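Local coordinates for putative exported protein (Peptoclostridium difficile, PDB 5TTA) that is of unknown function but is probably exported and contains a DUF5780 region of the E-set clan of beta-rich domains, at residues Phe42-Lys47 / Ser63-Ser68; Glu69-Asp74 / Thr214-Ser219; Leu91-Gln96 / Tyr130-Arg135; Ile207-Gln212 / Ser224-Trp229. All coordinates share one frame; numbering follows the deposited sequence.

Contact 1: Phe42-Lys47 / Ser63-Ser68; sequences FINNSK and SLTNSS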
loop_
_atom_site.group_PDB
_atom_site.type_symbol
_atom_site.label_atom_id
_atom_site.label_comp_id
_atom_site.label_asym_id
_atom_site.label_seq_id
_atom_site.Cartn_x
_atom_site.Cartn_y
_atom_site.Cartn_z
ATOM N N PHE A 42 25.474 -12.370 6.549
ATOM C CA PHE A 42 26.842 -12.111 6.970
ATOM C C PHE A 42 27.153 -10.637 6.842
ATOM O O PHE A 42 26.977 -10.060 5.765
ATOM C CB PHE A 42 27.843 -12.894 6.119
ATOM C CG PHE A 42 29.214 -12.957 6.715
ATOM C CD1 PHE A 42 30.220 -12.114 6.283
ATOM C CD2 PHE A 42 29.505 -13.889 7.706
ATOM C CE1 PHE A 42 31.497 -12.186 6.831
ATOM C CE2 PHE A 42 30.774 -13.965 8.266
ATOM C CZ PHE A 42 31.772 -13.109 7.826
ATOM N N ILE A 43 27.652 -10.029 7.912
ATOM C CA ILE A 43 28.068 -8.636 7.817
ATOM C C ILE A 43 29.561 -8.627 7.528
ATOM O O ILE A 43 30.379 -8.946 8.392
ATOM C CB ILE A 43 27.726 -7.827 9.075
ATOM C CG1 ILE A 43 26.221 -7.795 9.271
ATOM C CG2 ILE A 43 28.259 -6.378 8.919
ATOM C CD1 ILE A 43 25.787 -7.012 10.490
ATOM N N ASN A 44 29.918 -8.242 6.305
ATOM C CA ASN A 44 31.320 -8.150 5.910
ATOM C C ASN A 44 32.009 -6.934 6.501
ATOM O O ASN A 44 33.217 -6.993 6.780
ATOM C CB ASN A 44 31.431 -8.111 4.380
ATOM C CG ASN A 44 30.836 -9.339 3.748
ATOM O OD1 ASN A 44 31.335 -10.446 3.956
ATOM N ND2 ASN A 44 29.740 -9.165 3.013
ATOM N N ASN A 45 31.266 -5.848 6.710
ATOM C CA ASN A 45 31.832 -4.576 7.139
ATOM C C ASN A 45 30.725 -3.557 7.374
ATOM O O ASN A 45 29.649 -3.661 6.774
ATOM C CB ASN A 45 32.814 -4.051 6.089
ATOM C CG ASN A 45 33.902 -3.189 6.681
ATOM O OD1 ASN A 45 33.989 -3.025 7.898
ATOM N ND2 ASN A 45 34.750 -2.641 5.821
ATOM N N SER A 46 30.968 -2.575 8.245
ATOM C CA SER A 46 30.091 -1.415 8.356
ATOM C C SER A 46 31.000 -0.226 8.603
ATOM O O SER A 46 31.826 -0.265 9.518
ATOM C CB SER A 46 29.037 -1.568 9.467
ATOM O OG SER A 46 29.639 -1.840 10.708
ATOM N N LYS A 47 30.899 0.789 7.746
ATOM C CA LYS A 47 31.921 1.816 7.608
ATOM C C LYS A 47 31.240 3.095 7.138
ATOM O O LYS A 47 30.276 3.043 6.389
ATOM C CB LYS A 47 32.984 1.428 6.567
ATOM C CG LYS A 47 34.224 0.733 7.084
ATOM C CD LYS A 47 35.225 0.463 5.945
ATOM C CE LYS A 47 35.789 1.749 5.349
ATOM N NZ LYS A 47 36.610 2.529 6.328
ATOM N N SER A 63 28.023 -3.735 4.447
ATOM C CA SER A 63 28.238 -4.691 3.367
ATOM C C SER A 63 27.755 -6.058 3.836
ATOM O O SER A 63 28.248 -6.587 4.843
ATOM C CB SER A 63 29.704 -4.714 2.953
ATOM O OG SER A 63 29.952 -5.819 2.102
ATOM N N LEU A 64 26.750 -6.590 3.148
ATOM C CA LEU A 64 26.057 -7.818 3.508
ATOM C C LEU A 64 26.248 -8.906 2.455
ATOM O O LEU A 64 26.405 -8.633 1.247
ATOM C CB LEU A 64 24.550 -7.561 3.665
ATOM C CG LEU A 64 24.101 -6.486 4.648
ATOM C CD1 LEU A 64 22.617 -6.183 4.439
ATOM C CD2 LEU A 64 24.349 -6.978 6.063
ATOM N N THR A 65 26.188 -10.150 2.922
ATOM C CA THR A 65 26.188 -11.338 2.068
ATOM C C THR A 65 25.116 -12.284 2.600
ATOM O O THR A 65 25.169 -12.654 3.771
ATOM C CB THR A 65 27.552 -12.051 2.074
ATOM O OG1 THR A 65 28.564 -11.207 1.494
ATOM C CG2 THR A 65 27.474 -13.389 1.313
ATOM N N ASN A 66 24.163 -12.686 1.761
ATOM C CA ASN A 66 23.193 -13.731 2.124
ATOM C C ASN A 66 23.856 -15.092 1.955
ATOM O O ASN A 66 23.913 -15.631 0.852
ATOM C CB ASN A 66 21.945 -13.640 1.254
ATOM C CG ASN A 66 20.893 -14.702 1.600
ATOM O OD1 ASN A 66 21.137 -15.613 2.380
ATOM N ND2 ASN A 66 19.710 -14.569 1.011
ATOM N N SER A 67 24.337 -15.675 3.046
ATOM C CA SER A 67 25.042 -16.946 2.953
ATOM C C SER A 67 24.115 -18.157 2.993
ATOM O O SER A 67 24.597 -19.287 2.891
ATOM C CB SER A 67 26.080 -17.047 4.073
ATOM O OG SER A 67 25.498 -16.728 5.326
ATOM N N SER A 68 22.811 -17.957 3.134
ATOM C CA SER A 68 21.887 -19.073 3.226
ATOM C C SER A 68 21.361 -19.448 1.847
ATOM O O SER A 68 21.666 -18.813 0.832
ATOM C CB SER A 68 20.736 -18.742 4.173
ATOM O OG SER A 68 19.754 -17.955 3.538
#
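N44 and T65 meet across a beta hairpin, formed by strands 41-50 and 58-66, at the point where a beta bulge shifts the pairing by one residue. I43 faces L64 in a non-hydrogen-bonded antiparallel pair, yet two residues later it is N45, not N44, that pairs with S63. N44 is the extra residue, and its side chain points toward the partner strand. It crosses T65 at about a right angle. With CG beside its own backbone N (chi1 -59°), the amide swings over to T65, where N44 ND2 gives a hydrogen bond to T65 OG1 at 2.8 Å, nearly straight at 167° and almost in the amide plane. A second, weak bond links T65 OG1 to N183 of strand 183-189.

The backbone keeps its ladder despite the shift. F42 and T65 exchange bonds in both directions, N44 N binds S63 O at 2.8 Å, and S63 N returns to N45 O. On the face of I43 and L64 the contact is apolar: the two side chains lie side by side and point the same way, against I77 of strand 72-82. F42 CB lies beside T65 CB, 4.1 Å away, but the F42 ring leads away from the partner strand. The apolar face closes where I43 CG1 meets L64 CD2 at 3.8 Å.

Contact 2: Glu69-Asp74 / Thr214-Ser219; sequences EKAIMD and TFNDGS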
loop_
_atom_site.group_PDB
_atom_site.type_symbol
_atom_site.label_atom_id
_atom_site.label_comp_id
_atom_site.label_asym_id
_atom_site.label_seq_id
_atom_site.Cartn_x
_atom_site.Cartn_y
_atom_site.Cartn_z
ATOM N N GLU A 69 20.549 -20.498 1.813
ATOM C CA GLU A 69 19.931 -20.958 0.579
ATOM C C GLU A 69 18.553 -20.348 0.345
ATOM O O GLU A 69 17.867 -20.729 -0.608
ATOM C CB GLU A 69 19.846 -22.483 0.591
ATOM C CG GLU A 69 21.211 -23.149 0.544
ATOM C CD GLU A 69 21.127 -24.666 0.634
ATOM O OE1 GLU A 69 20.356 -25.178 1.480
ATOM O OE2 GLU A 69 21.828 -25.347 -0.150
ATOM N N LYS A 70 18.151 -19.387 1.163
ATOM C CA LYS A 70 16.822 -18.807 1.104
ATOM C C LYS A 70 16.930 -17.308 0.904
ATOM O O LYS A 70 17.848 -16.669 1.431
ATOM C CB LYS A 70 16.039 -19.098 2.388
ATOM C CG LYS A 70 15.830 -20.577 2.667
ATOM C CD LYS A 70 15.151 -20.760 4.023
ATOM C CE LYS A 70 16.170 -20.829 5.160
ATOM N NZ LYS A 70 15.533 -21.057 6.495
ATOM N N ALA A 71 15.991 -16.758 0.133
ATOM C CA ALA A 71 15.907 -15.315 -0.047
ATOM C C ALA A 71 15.491 -14.631 1.253
ATOM O O ALA A 71 14.605 -15.112 1.963
ATOM C CB ALA A 71 14.907 -14.992 -1.147
ATOM N N ILE A 72 16.101 -13.484 1.543
ATOM C CA ILE A 72 15.867 -12.752 2.788
ATOM C C ILE A 72 14.959 -11.556 2.503
ATOM O O ILE A 72 15.348 -10.613 1.799
ATOM C CB ILE A 72 17.193 -12.318 3.432
ATOM C CG1 ILE A 72 17.918 -13.553 4.007
ATOM C CG2 ILE A 72 16.958 -11.244 4.525
ATOM C CD1 ILE A 72 19.367 -13.316 4.375
HETATM N N MSE A 73 13.744 -11.589 3.052
HETATM C CA MSE A 73 12.783 -10.524 2.792
HETATM C C MSE A 73 12.829 -9.402 3.827
HETATM O O MSE A 73 12.388 -8.298 3.524
HETATM C CB MSE A 73 11.356 -11.091 2.691
HETATM C CG MSE A 73 10.617 -11.270 3.994
HETATM SE SE MSE A 73 8.825 -12.010 3.675
HETATM C CE MSE A 73 8.060 -10.521 2.803
ATOM N N ASP A 74 13.354 -9.653 5.039
ATOM C CA ASP A 74 13.471 -8.594 6.034
ATOM C C ASP A 74 14.624 -8.924 6.978
ATOM O O ASP A 74 15.073 -10.065 7.067
ATOM C CB ASP A 74 12.139 -8.401 6.812
ATOM C CG ASP A 74 12.045 -7.038 7.534
ATOM O OD1 ASP A 74 12.912 -6.152 7.349
ATOM O OD2 ASP A 74 11.085 -6.854 8.307
ATOM N N THR A 214 14.123 -12.467 8.298
ATOM C CA THR A 214 12.878 -13.096 7.870
ATOM C C THR A 214 13.055 -13.550 6.429
ATOM O O THR A 214 13.415 -12.739 5.571
ATOM C CB THR A 214 11.698 -12.125 7.960
ATOM O OG1 THR A 214 11.602 -11.598 9.290
ATOM C CG2 THR A 214 10.394 -12.843 7.577
ATOM N N PHE A 215 12.826 -14.835 6.168
ATOM C CA PHE A 215 12.986 -15.369 4.817
ATOM C C PHE A 215 11.677 -15.259 4.036
ATOM O O PHE A 215 10.615 -14.923 4.579
ATOM C CB PHE A 215 13.484 -16.821 4.875
ATOM C CG PHE A 215 14.809 -16.986 5.573
ATOM C CD1 PHE A 215 16.005 -16.704 4.917
ATOM C CD2 PHE A 215 14.868 -17.447 6.875
ATOM C CE1 PHE A 215 17.230 -16.859 5.555
ATOM C CE2 PHE A 215 16.091 -17.608 7.525
ATOM C CZ PHE A 215 17.270 -17.319 6.864
ATOM N N ASN A 216 11.768 -15.504 2.724
ATOM C CA ASN A 216 10.613 -15.346 1.847
ATOM C C ASN A 216 9.487 -16.306 2.176
ATOM O O ASN A 216 8.337 -16.015 1.836
ATOM C CB ASN A 216 11.011 -15.523 0.377
ATOM C CG ASN A 216 11.397 -14.212 -0.271
ATOM O OD1 ASN A 216 11.705 -13.242 0.426
ATOM N ND2 ASN A 216 11.390 -14.168 -1.608
ATOM N N ASP A 217 9.774 -17.437 2.819
ATOM C CA ASP A 217 8.690 -18.333 3.189
ATOM C C ASP A 217 7.984 -17.910 4.477
ATOM O O ASP A 217 7.087 -18.622 4.928
ATOM C CB ASP A 217 9.210 -19.773 3.309
ATOM C CG ASP A 217 10.163 -19.968 4.484
ATOM O OD1 ASP A 217 10.759 -18.989 4.975
ATOM O OD2 ASP A 217 10.317 -21.124 4.919
ATOM N N GLY A 218 8.360 -16.775 5.071
ATOM C CA GLY A 218 7.787 -16.324 6.318
ATOM C C GLY A 218 8.533 -16.744 7.572
ATOM O O GLY A 218 8.243 -16.211 8.651
ATOM N N SER A 219 9.494 -17.663 7.475
ATOM C CA SER A 219 10.218 -18.104 8.662
ATOM C C SER A 219 11.197 -17.033 9.161
ATOM O O SER A 219 11.734 -16.230 8.390
ATOM C CB SER A 219 10.941 -19.423 8.379
ATOM O OG SER A 219 11.914 -19.273 7.364
#
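A classic beta bulge opens this contact between strands 72-82 and 205-215: M73 and D74 both face T214. The single carbonyl oxygen T214 O takes two backbone donors, M73 N at 2.8 Å and D74 N at 3.1 Å, while T214 N bonds back to D74 O. Beyond the bulge, I72 and F215 form a non-hydrogen-bonded pair. Segment 214-219 then leaves the strand in a type I turn from F215 to G218, and N216 N binds A71 O at 3.0 Å as the turn begins. Just past it, D217 OD1 accepts from S219 N, an Asx turn, and also from S219 OG.

The main side-chain meeting is K70 on F215. The lysine crosses the phenyl group at about a right angle, with its chain bent at chi3 (-88°) so that the end folds over one face. CE stands above the ring centre in a CH-pi contact, and NZ makes a cation-pi contact 4.0 Å from the centroid of the F215 ring. I72 CG1 approaches the same ring obliquely, and A71 O lies at its edge. S68 and W221 also pack on F215.

M73, a selenomethionine and one of the two bulge residues, points toward 214-219 and packs against A173 and K174 of helix 156-175. The carboxylate of D74 is held by M137 N and by a salt bridge to R135. M73 SE rests 3.5 Å from F215 O.

Contact 3: Leu91-Gln96 / Tyr130-Arg135; sequences LYWDAQ and YSHTYR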
loop_
_atom_site.group_PDB
_atom_site.type_symbol
_atom_site.label_atom_id
_atom_site.label_comp_id
_atom_site.label_asym_id
_atom_site.label_seq_id
_atom_site.Cartn_x
_atom_site.Cartn_y
_atom_site.Cartn_z
ATOM N N LEU A 91 24.281 8.741 19.335
ATOM C CA LEU A 91 23.960 9.419 18.085
ATOM C C LEU A 91 22.467 9.669 17.923
ATOM O O LEU A 91 21.634 8.918 18.418
ATOM C CB LEU A 91 24.424 8.591 16.860
ATOM C CG LEU A 91 25.916 8.252 16.820
ATOM C CD1 LEU A 91 26.218 7.559 15.487
ATOM C CD2 LEU A 91 26.753 9.504 16.956
ATOM N N TYR A 92 22.141 10.741 17.189
ATOM C CA TYR A 92 20.879 10.826 16.463
ATOM C C TYR A 92 21.055 10.045 15.159
ATOM O O TYR A 92 21.365 10.604 14.100
ATOM C CB TYR A 92 20.508 12.289 16.201
ATOM C CG TYR A 92 20.203 13.089 17.446
ATOM C CD1 TYR A 92 19.007 12.909 18.138
ATOM C CD2 TYR A 92 21.101 14.043 17.916
ATOM C CE1 TYR A 92 18.711 13.658 19.266
ATOM C CE2 TYR A 92 20.807 14.810 19.059
ATOM C CZ TYR A 92 19.609 14.605 19.719
ATOM O OH TYR A 92 19.305 15.329 20.845
ATOM N N TRP A 93 20.857 8.714 15.247
ATOM C CA TRP A 93 21.276 7.813 14.174
ATOM C C TRP A 93 20.549 8.075 12.860
ATOM O O TRP A 93 21.139 7.916 11.782
ATOM C CB TRP A 93 21.030 6.355 14.568
ATOM C CG TRP A 93 22.022 5.815 15.549
ATOM C CD1 TRP A 93 21.992 5.930 16.920
ATOM C CD2 TRP A 93 23.203 5.079 15.226
ATOM N NE1 TRP A 93 23.093 5.284 17.465
ATOM C CE2 TRP A 93 23.839 4.743 16.444
ATOM C CE3 TRP A 93 23.770 4.644 14.013
ATOM C CZ2 TRP A 93 25.047 4.018 16.488
ATOM C CZ3 TRP A 93 24.951 3.920 14.043
ATOM C CH2 TRP A 93 25.586 3.597 15.287
ATOM N N ASP A 94 19.247 8.355 12.922
ATOM C CA ASP A 94 18.430 8.579 11.732
ATOM C C ASP A 94 18.034 10.046 11.559
ATOM O O ASP A 94 16.973 10.337 11.001
ATOM C CB ASP A 94 17.185 7.686 11.751
ATOM C CG ASP A 94 16.357 7.821 13.022
ATOM O OD1 ASP A 94 16.629 8.721 13.852
ATOM O OD2 ASP A 94 15.396 7.020 13.196
ATOM N N ALA A 95 18.904 10.979 11.962
ATOM C CA ALA A 95 18.614 12.397 11.778
ATOM C C ALA A 95 18.526 12.745 10.295
ATOM O O ALA A 95 19.240 12.185 9.458
ATOM C CB ALA A 95 19.687 13.252 12.434
ATOM N N GLN A 96 17.674 13.719 9.982
ATOM C CA GLN A 96 17.563 14.264 8.636
ATOM C C GLN A 96 18.404 15.528 8.500
ATOM O O GLN A 96 18.660 16.238 9.474
ATOM C CB GLN A 96 16.112 14.596 8.290
ATOM C CG GLN A 96 15.151 13.423 8.354
ATOM C CD GLN A 96 13.736 13.826 7.979
ATOM O OE1 GLN A 96 13.305 13.615 6.841
ATOM N NE2 GLN A 96 13.002 14.413 8.931
ATOM N N TYR A 130 22.856 5.145 22.162
ATOM C CA TYR A 130 24.071 4.420 21.774
ATOM C C TYR A 130 23.827 3.455 20.611
ATOM O O TYR A 130 24.757 3.131 19.866
ATOM C CB TYR A 130 24.645 3.634 22.967
ATOM C CG TYR A 130 25.382 4.477 24.005
ATOM C CD1 TYR A 130 26.613 5.061 23.714
ATOM C CD2 TYR A 130 24.850 4.661 25.284
ATOM C CE1 TYR A 130 27.288 5.839 24.660
ATOM C CE2 TYR A 130 25.521 5.416 26.230
ATOM C CZ TYR A 130 26.731 6.002 25.914
ATOM O OH TYR A 130 27.376 6.763 26.866
ATOM N N SER A 131 22.617 2.948 20.456
ATOM C CA SER A 131 22.371 1.957 19.420
ATOM C C SER A 131 21.262 2.383 18.462
ATOM O O SER A 131 20.383 3.176 18.794
ATOM C CB SER A 131 21.982 0.609 20.022
ATOM O OG SER A 131 20.712 0.723 20.634
ATOM N N HIS A 132 21.273 1.785 17.273
ATOM C CA HIS A 132 20.159 1.912 16.347
ATOM C C HIS A 132 19.924 0.586 15.644
ATOM O O HIS A 132 20.873 -0.085 15.228
ATOM C CB HIS A 132 20.406 3.001 15.288
ATOM C CG HIS A 132 19.223 3.225 14.399
ATOM N ND1 HIS A 132 18.058 3.791 14.859
ATOM C CD2 HIS A 132 19.021 2.960 13.082
ATOM C CE1 HIS A 132 17.189 3.881 13.864
ATOM N NE2 HIS A 132 17.746 3.374 12.776
ATOM N N THR A 133 18.661 0.216 15.473
ATOM C CA THR A 133 18.348 -1.018 14.771
ATOM C C THR A 133 17.766 -0.657 13.417
ATOM O O THR A 133 16.654 -0.123 13.344
ATOM C CB THR A 133 17.398 -1.902 15.575
ATOM O OG1 THR A 133 18.083 -2.349 16.755
ATOM C CG2 THR A 133 17.003 -3.126 14.755
ATOM N N TYR A 134 18.519 -0.968 12.366
ATOM C CA TYR A 134 18.057 -0.798 10.995
ATOM C C TYR A 134 17.181 -1.980 10.573
ATOM O O TYR A 134 17.487 -3.143 10.867
ATOM C CB TYR A 134 19.261 -0.672 10.068
ATOM C CG TYR A 134 20.120 0.534 10.295
ATOM C CD1 TYR A 134 19.747 1.796 9.763
ATOM C CD2 TYR A 134 21.328 0.445 11.013
ATOM C CE1 TYR A 134 20.549 2.922 9.960
ATOM C CE2 TYR A 134 22.141 1.568 11.217
ATOM C CZ TYR A 134 21.735 2.813 10.668
ATOM O OH TYR A 134 22.519 3.931 10.837
ATOM N N ARG A 135 16.087 -1.685 9.870
ATOM C CA ARG A 135 15.171 -2.714 9.388
ATOM C C ARG A 135 15.050 -2.602 7.873
ATOM O O ARG A 135 14.925 -1.491 7.343
ATOM C CB ARG A 135 13.822 -2.566 10.094
ATOM C CG ARG A 135 12.891 -3.734 9.925
ATOM C CD ARG A 135 11.758 -3.683 10.950
ATOM N NE ARG A 135 10.665 -2.832 10.497
ATOM C CZ ARG A 135 9.621 -3.274 9.803
ATOM N NH1 ARG A 135 9.526 -4.560 9.484
ATOM N NH2 ARG A 135 8.672 -2.428 9.425
HETATM O O HOH W 1 21.760 6.169 9.800
#
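A chi1 of -175° swings the imidazole of H132 past the indole of W93, while the backbone sets H132 CB against that indole, which its own chi1 of -76° turns toward the strand. H132 CB lies over one face of the indole, 3.3 Å from W93 CG, in a CH-pi contact with the five-membered ring. The two rings are nearly parallel, 15° apart, but slid past each other and barely overlap. L91 CD1 covers the opposite indole face. At the indole edge Y130 O comes within 3.5 Å of W93 CZ2, while W93 NE1 gives its hydrogen bond to S129 O.

Y134 comes to another part of the indole rim, crossing W93 at about a right angle, with OH 3.5 Å from W93 CE3. One water joins the two segments here: it donates to W93 O and accepts from Y134 OH at 2.6 Å. The CD2 edge of H132 stands over the centre of the Y134 ring. D94 OD2 comes near H132 CE1 but is hydrogen-bonded with S126 OG.

This is loop-to-sheet packing without a direct hydrogen bond: the tryptophan of a type I turn, Y92 to A95, lies on strand 131-135 of an antiparallel sheet.

Contact 4: Ile207-Gln212 / Ser224-Trp229; sequences ISCVKQ and SAYENW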
loop_
_atom_site.group_PDB
_atom_site.type_symbol
_atom_site.label_atom_id
_atom_site.label_comp_id
_atom_site.label_asym_id
_atom_site.label_seq_id
_atom_site.Cartn_x
_atom_site.Cartn_y
_atom_site.Cartn_z
ATOM N N ILE A 207 30.286 -0.851 14.687
ATOM C CA ILE A 207 30.251 -2.306 14.763
ATOM C C ILE A 207 28.792 -2.705 14.782
ATOM O O ILE A 207 27.961 -1.982 15.338
ATOM C CB ILE A 207 31.022 -2.846 15.994
ATOM C CG1 ILE A 207 30.414 -2.306 17.284
ATOM C CG2 ILE A 207 32.507 -2.410 15.918
ATOM C CD1 ILE A 207 31.023 -2.980 18.571
ATOM N N SER A 208 28.475 -3.835 14.139
ATOM C CA SER A 208 27.098 -4.237 13.913
ATOM C C SER A 208 26.871 -5.704 14.255
ATOM O O SER A 208 27.815 -6.503 14.392
ATOM C CB SER A 208 26.676 -3.973 12.467
ATOM O OG SER A 208 27.072 -2.655 12.083
ATOM N N CYS A 209 25.592 -6.040 14.425
ATOM C CA CYS A 209 25.204 -7.421 14.705
ATOM C C CYS A 209 23.803 -7.637 14.159
ATOM O O CYS A 209 22.912 -6.812 14.400
ATOM C CB CYS A 209 25.244 -7.714 16.216
ATOM S SG CYS A 209 24.903 -9.440 16.703
ATOM N N VAL A 210 23.624 -8.745 13.437
ATOM C CA VAL A 210 22.305 -9.166 12.981
ATOM C C VAL A 210 21.486 -9.589 14.187
ATOM O O VAL A 210 21.936 -10.420 14.984
ATOM C CB VAL A 210 22.419 -10.326 11.990
ATOM C CG1 VAL A 210 21.024 -10.816 11.595
ATOM C CG2 VAL A 210 23.238 -9.908 10.747
ATOM N N LYS A 211 20.294 -9.014 14.326
ATOM C CA LYS A 211 19.380 -9.366 15.407
ATOM C C LYS A 211 18.456 -10.491 14.969
ATOM O O LYS A 211 18.309 -11.493 15.670
ATOM C CB LYS A 211 18.599 -8.119 15.847
ATOM C CG LYS A 211 17.548 -8.320 16.960
ATOM C CD LYS A 211 16.990 -6.948 17.383
ATOM C CE LYS A 211 15.978 -7.045 18.540
ATOM N NZ LYS A 211 14.635 -7.480 18.071
ATOM N N GLN A 212 17.869 -10.369 13.789
ATOM C CA GLN A 212 17.057 -11.439 13.220
ATOM C C GLN A 212 16.929 -11.220 11.717
ATOM O O GLN A 212 17.221 -10.139 11.197
ATOM C CB GLN A 212 15.668 -11.490 13.861
ATOM C CG GLN A 212 14.808 -10.250 13.640
ATOM C CD GLN A 212 13.374 -10.478 14.123
ATOM O OE1 GLN A 212 13.140 -10.703 15.301
ATOM N NE2 GLN A 212 12.425 -10.450 13.199
ATOM N N SER A 224 20.742 -15.984 18.526
ATOM C CA SER A 224 20.742 -16.263 19.958
ATOM C C SER A 224 21.889 -15.568 20.688
ATOM O O SER A 224 21.799 -15.363 21.905
ATOM C CB SER A 224 20.762 -17.784 20.199
ATOM O OG SER A 224 21.897 -18.418 19.622
ATOM N N ALA A 225 22.943 -15.165 19.975
ATOM C CA ALA A 225 24.049 -14.437 20.579
ATOM C C ALA A 225 23.795 -12.936 20.686
ATOM O O ALA A 225 24.613 -12.227 21.286
ATOM C CB ALA A 225 25.324 -14.670 19.770
ATOM N N TYR A 226 22.689 -12.434 20.127
ATOM C CA TYR A 226 22.483 -10.986 20.055
ATOM C C TYR A 226 22.415 -10.319 21.430
ATOM O O TYR A 226 23.000 -9.248 21.642
ATOM C CB TYR A 226 21.216 -10.681 19.266
ATOM C CG TYR A 226 20.880 -9.200 19.251
ATOM C CD1 TYR A 226 21.513 -8.335 18.370
ATOM C CD2 TYR A 226 19.901 -8.685 20.088
ATOM C CE1 TYR A 226 21.204 -6.979 18.354
ATOM C CE2 TYR A 226 19.585 -7.340 20.081
ATOM C CZ TYR A 226 20.237 -6.496 19.204
ATOM O OH TYR A 226 19.916 -5.161 19.189
ATOM N N GLU A 227 21.653 -10.883 22.366
ATOM C CA GLU A 227 21.489 -10.161 23.625
ATOM C C GLU A 227 22.829 -9.996 24.327
ATOM O O GLU A 227 23.123 -8.922 24.865
ATOM C CB GLU A 227 20.473 -10.859 24.534
ATOM C CG GLU A 227 19.021 -10.595 24.153
ATOM C CD GLU A 227 18.690 -9.107 24.005
ATOM O OE1 GLU A 227 17.922 -8.753 23.079
ATOM O OE2 GLU A 227 19.189 -8.288 24.812
ATOM N N ASN A 228 23.664 -11.041 24.289
ATOM C CA ASN A 228 25.000 -10.979 24.880
ATOM C C ASN A 228 25.845 -9.912 24.208
ATOM O O ASN A 228 26.578 -9.171 24.878
ATOM C CB ASN A 228 25.719 -12.332 24.760
ATOM C CG ASN A 228 25.078 -13.424 25.584
ATOM O OD1 ASN A 228 24.359 -13.162 26.550
ATOM N ND2 ASN A 228 25.349 -14.673 25.209
ATOM N N TRP A 229 25.782 -9.847 22.877
ATOM C CA TRP A 229 26.562 -8.857 22.143
ATOM C C TRP A 229 26.159 -7.445 22.569
ATOM O O TRP A 229 27.008 -6.612 22.901
ATOM C CB TRP A 229 26.354 -9.070 20.633
ATOM C CG TRP A 229 26.981 -8.045 19.737
ATOM C CD1 TRP A 229 28.234 -8.081 19.194
ATOM C CD2 TRP A 229 26.381 -6.826 19.282
ATOM N NE1 TRP A 229 28.451 -6.956 18.431
ATOM C CE2 TRP A 229 27.326 -6.177 18.454
ATOM C CE3 TRP A 229 25.118 -6.236 19.463
ATOM C CZ2 TRP A 229 27.052 -4.954 17.813
ATOM C CZ3 TRP A 229 24.850 -5.032 18.845
ATOM C CH2 TRP A 229 25.819 -4.400 18.017
#
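The indole of W229 receives C209 on one face and I207 O at its edge, while the phenol ring of Y226 has K211 over one face and the sulfur of C209 at its edge. Both aromatic residues sit on helix 226-233, one turn apart, and both point toward strand 205-215. C209 CB stands almost on the normal of the W229 six-membered ring, 3.3 Å from its centroid, a close CH-pi contact. With SG anti to the backbone N (chi1 -176°), the sulfur lies between the two aromatics: it is over the five-membered ring of W229, 4.1 Å from that centroid, and 3.9 Å from Y226 CD1.

The K211 chain is extended as far as CE and lies obliquely over Y226. K211 CG is above the ring centre, 3.8 Å from the centroid, and K211 CD follows at 3.8 Å from Y226 CZ. A bend at chi4 (-79°) then turns the amine, which pairs with E76 in a salt bridge. I207 CG1 adds a looser apolar touch on W229 CZ2.

No hydrogen bond links the two segments, and their polar ends find partners around them: Y226 OH meets T78 OG1, and W229 NE1 meets the hydroxyl of Y246. Helix and strand are thus joined by CH-pi, sulfur-aromatic and apolar contacts, with the lysine offering its methylenes to the ring and its charge to E76.

Overall arrangement
From the N terminus, contact 1 comes first, closing the short hairpin loop between strands 41-50 and 58-66. After a short loop the chain enters strand 72-82, and contact 2 opens at its start; its partner lies 140 residues on, so it closes a long loop. Contact 3 nests inside that loop, holding the segment after strand 88-89 to strand 131-135, and a salt bridge from D74 to R135 joins it to contact 2. Contact 4 closes the short loop through strand 220-222 and brings in helix 226-233. Contacts 2 and 4 cross because their segments alternate along the chain; both use strand 205-215. S46 and S208 probably share a hydrogen bond between contacts 1 and 4, tying the three-stranded sheet to the larger one.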